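Local coordinates for response regulator (Pseudomonas putida, PDB 3HDV), which probably acts as a phosphorylation-controlled switch in two-component signalling, this chain being its receiver domain of the CheY-like family, at residues R7-V12 with Q50-L55; L11-N16 with M56-R61. All blocks are in the same frame, centred on the assembly; numbering follows the deposited sequence.

Contact 1: residues R7-V12 with Q50-L55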
# COMPACT_ATOMS: atom_id res chain seq x y z
N ARG B 7 -7.93 -20.89 5.81
CA ARG B 7 -8.10 -19.63 5.07
C ARG B 7 -6.68 -19.07 4.66
O ARG B 7 -5.76 -19.12 5.45
CB ARG B 7 -8.91 -18.62 5.88
CG ARG B 7 -9.30 -17.36 5.06
CD ARG B 7 -10.39 -16.51 5.74
NE ARG B 7 -9.87 -15.78 6.90
CZ ARG B 7 -10.38 -15.85 8.12
NH1 ARG B 7 -11.46 -16.61 8.36
NH2 ARG B 7 -9.83 -15.15 9.12
N PRO B 8 -6.51 -18.61 3.41
CA PRO B 8 -5.19 -18.11 2.99
C PRO B 8 -4.73 -16.90 3.85
O PRO B 8 -5.55 -16.06 4.22
CB PRO B 8 -5.40 -17.66 1.52
CG PRO B 8 -6.66 -18.36 1.07
CD PRO B 8 -7.51 -18.52 2.31
N LEU B 9 -3.44 -16.89 4.19
CA LEU B 9 -2.76 -15.74 4.78
C LEU B 9 -1.42 -15.44 4.05
O LEU B 9 -0.58 -16.34 3.91
CB LEU B 9 -2.54 -15.98 6.28
CG LEU B 9 -1.84 -14.92 7.13
CD1 LEU B 9 -2.72 -13.64 7.07
CD2 LEU B 9 -1.72 -15.47 8.55
N VAL B 10 -1.23 -14.18 3.61
CA VAL B 10 0.01 -13.73 2.90
C VAL B 10 0.84 -12.91 3.87
O VAL B 10 0.29 -12.07 4.51
CB VAL B 10 -0.33 -12.90 1.59
CG1 VAL B 10 0.95 -12.41 0.84
CG2 VAL B 10 -1.16 -13.78 0.61
N LEU B 11 2.14 -13.20 4.00
CA LEU B 11 3.02 -12.33 4.78
C LEU B 11 3.74 -11.36 3.82
O LEU B 11 4.46 -11.77 2.93
CB LEU B 11 4.10 -13.15 5.45
CG LEU B 11 5.22 -12.41 6.21
CD1 LEU B 11 4.66 -11.68 7.45
CD2 LEU B 11 6.29 -13.47 6.61
N VAL B 12 3.58 -10.08 4.04
CA VAL B 12 4.27 -9.08 3.20
C VAL B 12 5.47 -8.52 3.96
O VAL B 12 5.30 -7.91 5.01
CB VAL B 12 3.32 -7.92 2.87
CG1 VAL B 12 4.09 -6.80 2.08
CG2 VAL B 12 2.09 -8.43 2.04
N GLN B 50 3.01 -18.21 13.38
CA GLN B 50 1.76 -18.17 12.65
C GLN B 50 1.82 -19.09 11.43
O GLN B 50 2.17 -18.68 10.31
CB GLN B 50 1.38 -16.73 12.31
CG GLN B 50 0.15 -16.59 11.40
CD GLN B 50 -1.12 -17.17 12.03
OE1 GLN B 50 -1.31 -18.40 12.09
NE2 GLN B 50 -1.99 -16.28 12.53
N LYS B 51 1.42 -20.35 11.66
CA LYS B 51 1.50 -21.44 10.69
C LYS B 51 0.56 -21.29 9.54
O LYS B 51 0.71 -21.97 8.52
CB LYS B 51 1.21 -22.80 11.40
CG LYS B 51 2.23 -23.20 12.47
CD LYS B 51 3.55 -23.67 11.84
CE LYS B 51 4.57 -22.53 11.65
NZ LYS B 51 5.70 -22.63 12.65
N ARG B 52 -0.44 -20.44 9.70
CA ARG B 52 -1.40 -20.16 8.65
C ARG B 52 -0.80 -19.44 7.41
O ARG B 52 -1.34 -19.54 6.29
CB ARG B 52 -2.54 -19.35 9.24
CG ARG B 52 -3.84 -19.42 8.47
CD ARG B 52 -4.99 -18.61 9.20
NE ARG B 52 -5.69 -17.82 8.21
CZ ARG B 52 -5.98 -16.53 8.29
NH1 ARG B 52 -5.70 -15.82 9.40
NH2 ARG B 52 -6.59 -15.95 7.25
N ILE B 53 0.32 -18.73 7.58
CA ILE B 53 0.98 -18.08 6.43
C ILE B 53 1.27 -19.12 5.33
O ILE B 53 2.02 -20.08 5.55
CB ILE B 53 2.25 -17.32 6.84
CG1 ILE B 53 1.88 -16.21 7.85
CG2 ILE B 53 3.06 -16.84 5.58
CD1 ILE B 53 3.12 -15.66 8.56
N GLY B 54 0.67 -18.97 4.15
CA GLY B 54 0.99 -19.91 3.06
C GLY B 54 1.81 -19.31 1.93
O GLY B 54 2.22 -20.04 1.00
N LEU B 55 2.08 -18.00 2.02
CA LEU B 55 2.86 -17.33 0.96
C LEU B 55 3.54 -16.10 1.54
O LEU B 55 2.96 -15.41 2.35
CB LEU B 55 1.93 -16.92 -0.24
CG LEU B 55 2.41 -16.03 -1.40
CD1 LEU B 55 3.48 -16.71 -2.24
CD2 LEU B 55 1.26 -15.74 -2.31
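Arg52 reaches back to the chain that leads into strand 9-13. Its CG lies anti to the backbone N (chi1 -157°) and its chain bends at chi3, which carries NE to the backbone O of Arg7, 3.1 Å away. NE donates to this oxygen, which lies near the guanidinium plane. The donor sits above the carbonyl plane, 44° out of it. Leu9 CB covers one guanidinium face, 4.0 Å from Arg52 CZ. Arg52 NH2 and Arg7 NE, both donors, come within 3.3 Å, and the guanidinium planes stand 74° apart. Both arginines approach Asp33, Arg52 NH2 in a salt bridge and Arg7 NH2 in a long, weak ion pair. Gln50 to Ile53 form a type I turn, in which Gln50 OE1 accepts from Arg52 N at 3.3 Å.

Further along, two adjacent parallel strands of the alternating beta-alpha receiver fold begin. Gly54 N donates to Leu9 O at 2.9 Å, and Leu11 N to Leu55 O at 2.9 Å. Leu9 CD2 packs on Gln50 CG and Ile53 CG1. Helix 40-49 covers Ile53 and Leu11 through Tyr46 and Leu47. The chemistry implies a strand entry held by backbone bonds and one arginine, whose charge Asp33 probably balances.

Contact 2: residues L11-N16 with M56-R61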
# COMPACT_ATOMS: atom_id res chain seq x y z
N LEU B 11 2.14 -13.20 4.00
CA LEU B 11 3.02 -12.33 4.78
C LEU B 11 3.74 -11.36 3.82
O LEU B 11 4.46 -11.77 2.93
CB LEU B 11 4.10 -13.15 5.45
CG LEU B 11 5.22 -12.41 6.21
CD1 LEU B 11 4.66 -11.68 7.45
CD2 LEU B 11 6.29 -13.47 6.61
N VAL B 12 3.58 -10.08 4.04
CA VAL B 12 4.27 -9.08 3.20
C VAL B 12 5.47 -8.52 3.96
O VAL B 12 5.30 -7.91 5.01
CB VAL B 12 3.32 -7.92 2.87
CG1 VAL B 12 4.09 -6.80 2.08
CG2 VAL B 12 2.09 -8.43 2.04
N VAL B 13 6.66 -8.69 3.42
CA VAL B 13 7.85 -8.24 4.13
C VAL B 13 8.47 -7.05 3.38
O VAL B 13 8.84 -7.17 2.22
CB VAL B 13 8.90 -9.40 4.19
CG1 VAL B 13 10.19 -8.99 4.93
CG2 VAL B 13 8.23 -10.69 4.71
N ASP B 14 8.59 -5.92 4.08
CA ASP B 14 9.21 -4.73 3.51
C ASP B 14 9.58 -3.78 4.63
O ASP B 14 8.79 -3.58 5.58
CB ASP B 14 8.18 -4.07 2.57
CG ASP B 14 8.78 -2.97 1.71
OD1 ASP B 14 9.95 -2.55 1.94
OD2 ASP B 14 8.05 -2.57 0.80
N ASP B 15 10.75 -3.14 4.55
CA ASP B 15 11.07 -2.16 5.59
C ASP B 15 10.41 -0.80 5.31
O ASP B 15 10.39 0.08 6.14
CB ASP B 15 12.58 -2.11 5.88
CG ASP B 15 13.42 -1.63 4.68
OD1 ASP B 15 12.89 -1.56 3.58
OD2 ASP B 15 14.63 -1.32 4.85
N ASN B 16 9.86 -0.65 4.11
CA ASN B 16 9.06 0.54 3.78
C ASN B 16 7.61 0.33 4.22
O ASN B 16 6.86 -0.40 3.55
CB ASN B 16 9.22 0.80 2.27
CG ASN B 16 8.41 1.96 1.74
OD1 ASN B 16 7.47 2.51 2.35
ND2 ASN B 16 8.79 2.34 0.53
N MSE B 56 4.76 -15.82 1.10
CA MSE B 56 5.40 -14.59 1.53
C MSE B 56 5.81 -13.77 0.29
O MSE B 56 6.37 -14.31 -0.66
CB MSE B 56 6.65 -14.94 2.31
CG MSE B 56 7.30 -13.77 2.98
SE MSE B 56 9.00 -14.32 3.81
CE MSE B 56 10.15 -14.49 2.21
N ILE B 57 5.53 -12.48 0.36
CA ILE B 57 6.01 -11.50 -0.62
C ILE B 57 7.10 -10.67 0.04
O ILE B 57 6.88 -10.12 1.11
CB ILE B 57 4.88 -10.55 -1.11
CG1 ILE B 57 3.80 -11.39 -1.81
CG2 ILE B 57 5.49 -9.43 -2.07
CD1 ILE B 57 2.55 -10.63 -2.03
N THR B 58 8.26 -10.59 -0.59
CA THR B 58 9.36 -9.83 -0.03
C THR B 58 10.11 -8.93 -1.02
O THR B 58 10.24 -9.25 -2.20
CB THR B 58 10.38 -10.75 0.72
OG1 THR B 58 11.30 -9.93 1.46
CG2 THR B 58 11.19 -11.59 -0.25
N ASP B 59 10.58 -7.79 -0.52
CA ASP B 59 11.61 -6.97 -1.22
C ASP B 59 12.97 -7.64 -0.97
O ASP B 59 13.11 -8.48 -0.05
CB ASP B 59 11.57 -5.50 -0.73
CG ASP B 59 12.20 -4.49 -1.74
OD1 ASP B 59 12.99 -4.87 -2.65
OD2 ASP B 59 11.93 -3.30 -1.61
N LEU B 60 13.95 -7.31 -1.80
CA LEU B 60 15.32 -7.74 -1.65
C LEU B 60 16.12 -6.67 -0.90
O LEU B 60 17.00 -6.97 -0.13
CB LEU B 60 15.92 -7.97 -3.04
CG LEU B 60 15.40 -9.23 -3.76
CD1 LEU B 60 16.23 -9.37 -5.02
CD2 LEU B 60 15.45 -10.55 -2.91
N ARG B 61 15.75 -5.42 -1.15
CA ARG B 61 16.42 -4.23 -0.65
C ARG B 61 15.88 -3.86 0.76
O ARG B 61 14.91 -3.12 0.91
CB ARG B 61 16.11 -3.16 -1.68
CG ARG B 61 17.26 -2.34 -2.19
CD ARG B 61 18.41 -3.02 -2.95
NE ARG B 61 19.10 -4.12 -2.27
CZ ARG B 61 19.30 -5.29 -2.87
NH1 ARG B 61 18.85 -5.47 -4.13
NH2 ARG B 61 19.92 -6.25 -2.25
O HOH W 1 11.71 -1.50 0.28
O HOH W 2 9.03 -2.37 -1.69
O HOH W 3 13.76 -0.95 1.40
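Leu11 and Met56, a selenomethionine, lie side by side and point the same way from neighbouring parallel strands. Leu11 CD2 meets Met56 CG at 3.8 Å. Val13 crosses Met56 at a slant, and its CG2 touches the same CG at 3.7 Å. This methyl lies anti to the carbonyl carbon of Val13, beside the backbone N, which turns it back toward Met56. The other methyl, CG1, faces Thr58. Val13 and Thr58 run alongside each other, with Val13 CB 3.7 Å from Thr58 OG1. That hydroxyl donates to Asp59 O on a lone pair in the carbonyl plane. Leu70 of helix 67-75 packs against Val13, Met56 and Thr58. Val12 and Ile57 point to the other side of the sheet, where Leu23 of helix 17-29 touches both. Three backbone bonds tie the strands: Ile57 N to Leu11 O, Val13 N to Ile57 O, and the longer Asp59 N to Val13 O.

Past the strand ends, Asp14, Asp15 and Asp59 come together. The side chains of Asp14 and Asp59 cross at a slant, and their carboxylate planes stand 80° apart. Asp14 OD1 and Asp59 OD2 stay 4.1 Å apart. One water bridges these two oxygens, 2.6 Å from each. A second water links Asp14 OD2 to Asp59 OD2. Asp15 OD2 accepts from Gln63 N. Asp59 OD1 accepts from Leu60 N and Arg61 N, the latter forming an Asx turn, and also from Gly89 N. Asp14 OD1 makes its own Asx turn with Asn16 N, while Asn19 binds OD2. Asp59 is the predicted phosphorylation site and is unmodified here. As in other CheY-like receivers, this cluster probably binds a divalent metal beside the phosphorylated aspartate. The chemistry implies a watered acidic pocket, consistent with that role.

Overall arrangement
Both contacts join strands 9-13 and 53-58, neighbours in the parallel sheet, and they share Leu11 and Val12. Their centres lie 14 Å apart, and Val10 CG1 meets Ile57 CD1 at 3.7 Å where they adjoin. Contact 1 takes the N-terminal ends of the strands and is partly buried. Contact 2 takes the C-terminal ends and is largely buried, nearer the centre of the chain. The strand segments are splayed in contact 1, at 72°, but run nearly parallel in contact 2, at 13°. Charge differs as well. At the entry end Arg7 and Arg52 approach Asp33. At the exit end Asp14, Asp15 and Asp59 cluster near bound waters, where the predicted phosphorylation site lies.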